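Local coordinates for protein N-acyl homoserine lactonase AiiA (Bacillus thuringiensis subsp. kurstaki, PDB 5EH9) that hydrolyses the lactone ring of N-acyl homoserine lactones, short- and long-chain alike, using two zinc ions, at residues A[11-16]-A[37-42]; A[107-112]-A[137-142]. One frame throughout, in Å; residues are numbered along the deposited sequence. Where two conformers were deposited one is given.

Interaction 1 of 2, residues A[11-16]-A[37-42]; sequences FVPAGR and PVWCYL. Unlike the reference sequence in segment 11-16: Val12 (reference Ile).
Phe11 sits between two aromatic neighbours on strand 37-42. Tyr41 turns its ring edge to the face of Phe11, CE2 standing 3.7 Å from Phe11 CD2 with the planes at 80°, while Phe11 in turn presents its own edge to the face of Trp39. Swinging CG beside the backbone N (chi1 -74°) carries the Phe11 ring into this T-shaped chain of three. Trp39 CZ3 also meets Phe11 CB at 3.8 Å, and Pro37 CB lies over the rim of the opposite indole face. Beyond Pro37, the Arg16 guanidinium lies with one face over the proline, NH1 3.6 Å from Pro37 CD; its NH2 makes a salt bridge with Glu243 and its NE bonds to Asn35. Val12 and Cys40 share the face that packs on helix 86-93. Behind these side chains, Val12 and Cys40 exchange both backbone bonds, Cys40 N reaching Val12 O almost straight at 3.0 Å. Further along, Ala14 N bonds to Val38 O, but Val38 N donates to Gly15 O at 3.1 Å. That one-residue slip is a beta bulge in the antiparallel pairing of strands 8-20 and 33-45, within the larger sheet of the metallo-beta-lactamase fold.

Interaction 2 of 2, residues A[107-112]-A[137-142]; sequences HLHFDH and REEYMK. With ZN (zinc ion), chain C; ZN (zinc ion), chain B; HED (2-hydroxyethyl disulfide), chain K.
Leu108 and Tyr140 make the close van der Waals part of this contact, where the HxHxDH zinc-binding loop of the metallo-beta-lactamase fold meets the loop 137-142. The Tyr140 ring offers its edge to the Leu108 carbonyl, CD1 3.4 Å from Leu108 O, and CE1 lies against Leu108 CB. With CG beside its backbone N (chi1 -70°), Tyr140 reaches across to His109; the two rings meet at an oblique 41°. At the other end Met141 SD presses on Phe110 CB at 3.5 Å and makes a Met-aromatic contact, 5.0 Å from the Phe110 ring centroid and 54° off the ring normal.

No direct hydrogen bond joins the segments, and water fills the looser side. One water accepts from Met141 N and donates to Leu108 O; another accepts from Phe110 N, donates to Glu139 O and meets the hydroxyl O6 of 2-hydroxyethyl disulfide. That hydroxyl lies over the centre of one His109 imidazole face. In the Arg137 conformer given, NE donates a nearly straight hydrogen bond of 2.6 Å to Glu139 OE2, part of a salt bridge, and Glu130 bonds to Tyr140 OH; both should help to fix the groups that share a water with His109. His109 is a zinc ligand: ND1 binds the metal at 2.1 Å, while NE2 donates to that shared water at 2.8 Å, which in turn donates to Glu139 OE2 and Tyr140 OH.

Interaction 2 contains four of the zinc ligands, while interaction 1 lies in the second shell; their centres are about 17 Å apart. They meet where Val38 CG1 of interaction 1 packs 3.3 Å from Asp111 O of interaction 2; the side chain of Val38 is about 6 Å from a zinc ion. Pro37 O also accepts a hydrogen bond from His238 ND1, a second-shell bond that would fix the turn of a ring binding the same zinc as Asp111 and His112. Asp194 binds both zinc ions; His172 completes the site of the zinc held by His107 and His109. Segment 137-142 lies beyond His109 and lines the pocket for 2-hydroxyethyl disulfide, with Glu139 O 3.2 Å from its C5.

Interaction 1 of 2, residues A[11-16]-A[37-42]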
loop_
_atom_site.group_PDB
_atom_site.type_symbol
_atom_site.label_atom_id
_atom_site.label_comp_id
_atom_site.label_asym_id
_atom_site.label_seq_id
_atom_site.Cartn_x
_atom_site.Cartn_y
_atom_site.Cartn_z
ATOM N N PHE A 11 9.199 3.534 6.849
ATOM C CA PHE A 11 9.031 3.210 5.416
ATOM C C PHE A 11 9.991 2.043 5.099
ATOM O O PHE A 11 11.197 2.192 5.280
ATOM C CB PHE A 11 9.401 4.401 4.553
ATOM C CG PHE A 11 8.372 5.547 4.564
ATOM C CD1 PHE A 11 7.995 6.149 5.718
ATOM C CD2 PHE A 11 7.853 5.999 3.407
ATOM C CE1 PHE A 11 7.075 7.230 5.741
ATOM C CE2 PHE A 11 6.904 7.020 3.417
ATOM C CZ PHE A 11 6.523 7.619 4.574
ATOM N N VAL A 12 9.442 0.911 4.633
ATOM C CA VAL A 12 10.279 -0.298 4.499
ATOM C C VAL A 12 10.181 -0.738 3.046
ATOM O O VAL A 12 9.158 -1.234 2.561
ATOM C CB VAL A 12 9.738 -1.387 5.390
ATOM C CG1 VAL A 12 10.589 -2.641 5.281
ATOM C CG2 VAL A 12 9.637 -0.918 6.871
ATOM N N PRO A 13 11.279 -0.536 2.280
ATOM C CA PRO A 13 11.308 -1.025 0.918
ATOM C C PRO A 13 11.036 -2.537 0.817
ATOM O O PRO A 13 11.646 -3.298 1.598
ATOM C CB PRO A 13 12.720 -0.665 0.446
ATOM C CG PRO A 13 13.122 0.508 1.300
ATOM C CD PRO A 13 12.458 0.207 2.597
ATOM N N ALA A 14 10.192 -2.943 -0.102
ATOM C CA ALA A 14 9.754 -4.317 -0.229
ATOM C C ALA A 14 9.868 -4.835 -1.691
ATOM O O ALA A 14 8.935 -5.414 -2.221
ATOM C CB ALA A 14 8.359 -4.499 0.347
ATOM N N GLY A 15 11.009 -4.577 -2.283
ATOM C CA GLY A 15 11.149 -4.841 -3.678
ATOM C C GLY A 15 10.669 -3.707 -4.575
ATOM O O GLY A 15 10.337 -2.634 -4.070
ATOM N N ARG A 16 10.594 -3.969 -5.843
ATOM C CA ARG A 16 10.217 -3.012 -6.839
ATOM C C ARG A 16 9.340 -3.640 -7.905
ATOM O O ARG A 16 9.140 -4.847 -7.925
ATOM C CB ARG A 16 11.421 -2.316 -7.478
ATOM C CG ARG A 16 12.412 -1.763 -6.426
ATOM C CD ARG A 16 13.515 -0.915 -7.053
ATOM N NE ARG A 16 13.003 0.351 -7.587
ATOM C CZ ARG A 16 12.826 1.420 -6.816
ATOM N NH1 ARG A 16 12.332 2.494 -7.369
ATOM N NH2 ARG A 16 13.190 1.451 -5.572
ATOM N N PRO A 37 9.060 1.943 -6.758
ATOM C CA PRO A 37 9.198 1.348 -5.447
ATOM C C PRO A 37 7.949 0.583 -5.034
ATOM O O PRO A 37 6.816 1.047 -5.339
ATOM C CB PRO A 37 9.421 2.499 -4.549
ATOM C CG PRO A 37 8.708 3.653 -5.204
ATOM C CD PRO A 37 8.902 3.418 -6.693
ATOM N N VAL A 38 8.094 -0.520 -4.322
ATOM C CA VAL A 38 7.047 -1.176 -3.592
ATOM C C VAL A 38 7.361 -0.979 -2.134
ATOM O O VAL A 38 8.494 -1.190 -1.681
ATOM C CB VAL A 38 6.946 -2.665 -3.993
ATOM C CG1 VAL A 38 5.953 -3.389 -3.080
ATOM C CG2 VAL A 38 6.557 -2.822 -5.446
ATOM N N TRP A 39 6.330 -0.565 -1.389
ATOM C CA TRP A 39 6.509 -0.259 0.037
ATOM C C TRP A 39 5.648 -1.074 0.954
ATOM O O TRP A 39 4.542 -1.438 0.624
ATOM C CB TRP A 39 6.013 1.206 0.302
ATOM C CG TRP A 39 6.747 2.280 -0.425
ATOM C CD1 TRP A 39 6.261 3.046 -1.471
ATOM C CD2 TRP A 39 8.028 2.812 -0.101
ATOM N NE1 TRP A 39 7.198 3.980 -1.845
ATOM C CE2 TRP A 39 8.278 3.875 -0.992
ATOM C CE3 TRP A 39 8.976 2.552 0.884
ATOM C CZ2 TRP A 39 9.407 4.636 -0.905
ATOM C CZ3 TRP A 39 10.129 3.293 0.944
ATOM C CH2 TRP A 39 10.349 4.298 0.050
ATOM N N CYS A 40 6.201 -1.316 2.143
ATOM C CA CYS A 40 5.374 -1.618 3.284
ATOM C C CYS A 40 5.770 -0.612 4.401
ATOM O O CYS A 40 6.829 0.012 4.360
ATOM C CB CYS A 40 5.394 -3.071 3.686
ATOM S SG CYS A 40 6.972 -3.632 4.453
ATOM N N TYR A 41 4.855 -0.455 5.351
ATOM C CA TYR A 41 5.073 0.487 6.449
ATOM C C TYR A 41 4.943 -0.241 7.768
ATOM O O TYR A 41 4.036 -1.043 7.962
ATOM C CB TYR A 41 4.152 1.725 6.375
ATOM C CG TYR A 41 4.059 2.334 5.010
ATOM C CD1 TYR A 41 3.211 1.859 4.035
ATOM C CD2 TYR A 41 4.802 3.431 4.688
ATOM C CE1 TYR A 41 3.114 2.424 2.776
ATOM C CE2 TYR A 41 4.707 4.001 3.426
ATOM C CZ TYR A 41 3.833 3.533 2.483
ATOM O OH TYR A 41 3.762 4.135 1.269
ATOM N N LEU A 42 5.862 0.029 8.700
ATOM C CA LEU A 42 5.750 -0.518 10.009
ATOM C C LEU A 42 5.536 0.573 11.033
ATOM O O LEU A 42 6.263 1.557 11.056
ATOM C CB LEU A 42 7.082 -1.229 10.276
ATOM C CG LEU A 42 7.052 -2.177 11.427
ATOM C CD1 LEU A 42 7.019 -1.567 12.822
ATOM C CD2 LEU A 42 6.118 -3.372 11.334
#

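Interaction 2 of 2, residues A[107-112]-A[137-142]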
loop_
_atom_site.group_PDB
_atom_site.type_symbol
_atom_site.label_atom_id
_atom_site.label_comp_id
_atom_site.label_asym_id
_atom_site.label_seq_id
_atom_site.Cartn_x
_atom_site.Cartn_y
_atom_site.Cartn_z
ATOM N N HIS A 107 -5.085 -2.278 -0.147
ATOM C CA HIS A 107 -5.883 -2.885 -1.150
ATOM C C HIS A 107 -5.208 -4.259 -1.475
ATOM O O HIS A 107 -4.188 -4.548 -0.867
ATOM C CB HIS A 107 -6.041 -2.023 -2.396
ATOM C CG HIS A 107 -4.820 -1.597 -3.112
ATOM N ND1 HIS A 107 -3.734 -1.004 -2.528
ATOM C CD2 HIS A 107 -4.555 -1.609 -4.466
ATOM C CE1 HIS A 107 -2.879 -0.625 -3.458
ATOM N NE2 HIS A 107 -3.345 -1.009 -4.644
ATOM N N LEU A 108 -5.831 -5.013 -2.335
ATOM C CA LEU A 108 -5.402 -6.394 -2.577
ATOM C C LEU A 108 -4.713 -6.608 -3.891
ATOM O O LEU A 108 -4.551 -7.766 -4.335
ATOM C CB LEU A 108 -6.548 -7.396 -2.326
ATOM C CG LEU A 108 -7.164 -7.411 -0.888
ATOM C CD1 LEU A 108 -8.381 -8.293 -0.873
ATOM C CD2 LEU A 108 -6.098 -7.771 0.161
ATOM N N HIS A 109 -4.213 -5.574 -4.514
ATOM C CA HIS A 109 -3.265 -5.697 -5.623
ATOM C C HIS A 109 -2.077 -6.506 -5.194
ATOM O O HIS A 109 -1.649 -6.507 -4.059
ATOM C CB HIS A 109 -2.866 -4.355 -6.182
ATOM C CG HIS A 109 -3.978 -3.701 -6.964
ATOM N ND1 HIS A 109 -3.897 -2.376 -7.403
ATOM C CD2 HIS A 109 -5.160 -4.164 -7.407
ATOM C CE1 HIS A 109 -5.010 -2.076 -8.071
ATOM N NE2 HIS A 109 -5.797 -3.117 -8.045
ATOM N N PHE A 110 -1.441 -7.150 -6.172
ATOM C CA PHE A 110 -0.333 -8.106 -5.888
ATOM C C PHE A 110 0.836 -7.523 -5.199
ATOM O O PHE A 110 1.581 -8.227 -4.490
ATOM C CB PHE A 110 0.049 -8.895 -7.138
ATOM C CG PHE A 110 1.114 -8.231 -7.929
ATOM C CD1 PHE A 110 0.887 -7.067 -8.645
ATOM C CD2 PHE A 110 2.352 -8.716 -7.879
ATOM C CE1 PHE A 110 1.925 -6.422 -9.286
ATOM C CE2 PHE A 110 3.385 -8.155 -8.650
ATOM C CZ PHE A 110 3.174 -6.959 -9.290
ATOM N N ASP A 111 1.084 -6.196 -5.457
ATOM C CA ASP A 111 2.148 -5.495 -4.826
ATOM C C ASP A 111 1.908 -4.944 -3.431
ATOM O O ASP A 111 2.788 -4.380 -2.825
ATOM C CB ASP A 111 2.704 -4.375 -5.759
ATOM C CG ASP A 111 1.626 -3.328 -6.148
ATOM O OD1 ASP A 111 0.518 -3.796 -6.543
ATOM O OD2 ASP A 111 1.930 -2.116 -6.090
ATOM N N HIS A 112 0.725 -5.264 -2.917
ATOM C CA HIS A 112 0.312 -4.862 -1.604
ATOM C C HIS A 112 -0.171 -5.964 -0.695
ATOM O O HIS A 112 -0.109 -5.808 0.532
ATOM C CB HIS A 112 -0.843 -3.804 -1.731
ATOM C CG HIS A 112 -0.394 -2.601 -2.440
ATOM N ND1 HIS A 112 0.036 -1.470 -1.801
ATOM C CD2 HIS A 112 -0.264 -2.369 -3.750
ATOM C CE1 HIS A 112 0.488 -0.618 -2.696
ATOM N NE2 HIS A 112 0.267 -1.135 -3.895
ATOM N N ARG A 137 -12.611 -10.129 -9.784
ATOM C CA ARG A 137 -11.962 -9.389 -10.876
ATOM C C ARG A 137 -10.629 -10.076 -11.279
ATOM O O ARG A 137 -9.936 -10.697 -10.445
ATOM C CB ARG A 137 -11.730 -7.943 -10.455
ATOM C CG ARG A 137 -13.007 -7.098 -10.353
ATOM C CD ARG A 137 -12.762 -5.643 -9.937
ATOM N NE ARG A 137 -12.017 -4.932 -10.977
ATOM C CZ ARG A 137 -12.581 -4.285 -11.989
ATOM N NH1 ARG A 137 -13.909 -4.214 -12.123
ATOM N NH2 ARG A 137 -11.787 -3.682 -12.865
ATOM N N GLU A 138 -10.281 -9.977 -12.557
ATOM C CA GLU A 138 -9.150 -10.726 -13.026
ATOM C C GLU A 138 -7.817 -10.107 -12.638
ATOM O O GLU A 138 -6.799 -10.785 -12.693
ATOM C CB GLU A 138 -9.240 -10.873 -14.538
ATOM C CG GLU A 138 -9.072 -9.579 -15.298
ATOM C CD GLU A 138 -9.082 -9.811 -16.788
ATOM O OE1 GLU A 138 -8.665 -10.906 -17.220
ATOM O OE2 GLU A 138 -9.508 -8.904 -17.526
ATOM N N GLU A 139 -7.781 -8.829 -12.272
ATOM C CA GLU A 139 -6.482 -8.252 -11.808
ATOM C C GLU A 139 -6.061 -8.811 -10.460
ATOM O O GLU A 139 -4.989 -8.401 -9.933
ATOM C CB GLU A 139 -6.372 -6.699 -11.791
ATOM C CG GLU A 139 -7.182 -5.871 -10.794
ATOM C CD GLU A 139 -8.652 -5.667 -11.244
ATOM O OE1 GLU A 139 -9.140 -6.388 -12.185
ATOM O OE2 GLU A 139 -9.404 -4.765 -10.722
ATOM N N TYR A 140 -6.857 -9.721 -9.862
ATOM C CA TYR A 140 -6.479 -10.214 -8.498
ATOM C C TYR A 140 -5.916 -11.612 -8.580
ATOM O O TYR A 140 -6.493 -12.498 -9.148
ATOM C CB TYR A 140 -7.655 -10.141 -7.517
ATOM C CG TYR A 140 -8.033 -8.695 -7.135
ATOM C CD1 TYR A 140 -7.345 -8.048 -6.211
ATOM C CD2 TYR A 140 -9.000 -7.992 -7.876
ATOM C CE1 TYR A 140 -7.661 -6.751 -5.858
ATOM C CE2 TYR A 140 -9.310 -6.687 -7.581
ATOM C CZ TYR A 140 -8.630 -6.080 -6.575
ATOM O OH TYR A 140 -8.979 -4.781 -6.273
ATOM N N MET A 141 -4.797 -11.756 -7.950
ATOM C CA MET A 141 -4.109 -13.007 -7.827
ATOM C C MET A 141 -4.648 -13.824 -6.673
ATOM O O MET A 141 -4.989 -13.265 -5.612
ATOM C CB MET A 141 -2.567 -12.776 -7.632
ATOM C CG MET A 141 -1.948 -12.016 -8.794
ATOM S SD MET A 141 -0.152 -12.038 -8.653
ATOM C CE MET A 141 0.282 -13.696 -9.035
ATOM N N LYS A 142 -4.608 -15.156 -6.780
ATOM C CA LYS A 142 -5.081 -16.060 -5.730
ATOM C C LYS A 142 -4.339 -15.792 -4.427
ATOM O O LYS A 142 -4.915 -15.943 -3.336
ATOM C CB LYS A 142 -4.959 -17.487 -6.228
ATOM C CG LYS A 142 -5.899 -17.788 -7.452
ATOM C CD LYS A 142 -7.451 -17.515 -7.266
ATOM C CE LYS A 142 -8.316 -18.542 -7.968
ATOM N NZ LYS A 142 -8.227 -19.884 -7.342
HETATM ZN ZN ZN C . -2.627 -0.834 -6.611
HETATM ZN ZN ZN B . 0.569 -0.351 -5.785
HETATM C C1 HED K . -3.194 -12.777 -13.002
HETATM O O1 HED K . -1.899 -13.451 -13.035
HETATM C C2 HED K . -3.081 -11.315 -13.496
HETATM S S3 HED K . -3.131 -10.104 -12.104
HETATM S S4 HED K . -2.727 -8.212 -12.808
HETATM C C5 HED K . -2.345 -7.173 -11.354
HETATM C C6 HED K . -2.606 -5.661 -11.682
HETATM O O6 HED K . -2.657 -4.792 -10.492
HETATM O O HOH W 1 -3.837 -9.321 -6.659
HETATM O O HOH W 2 -8.498 -3.227 -8.763
HETATM O O HOH W 3 -2.925 -7.202 -8.676
HETATM O O HOH W 4 -0.735 -1.260 -7.034
#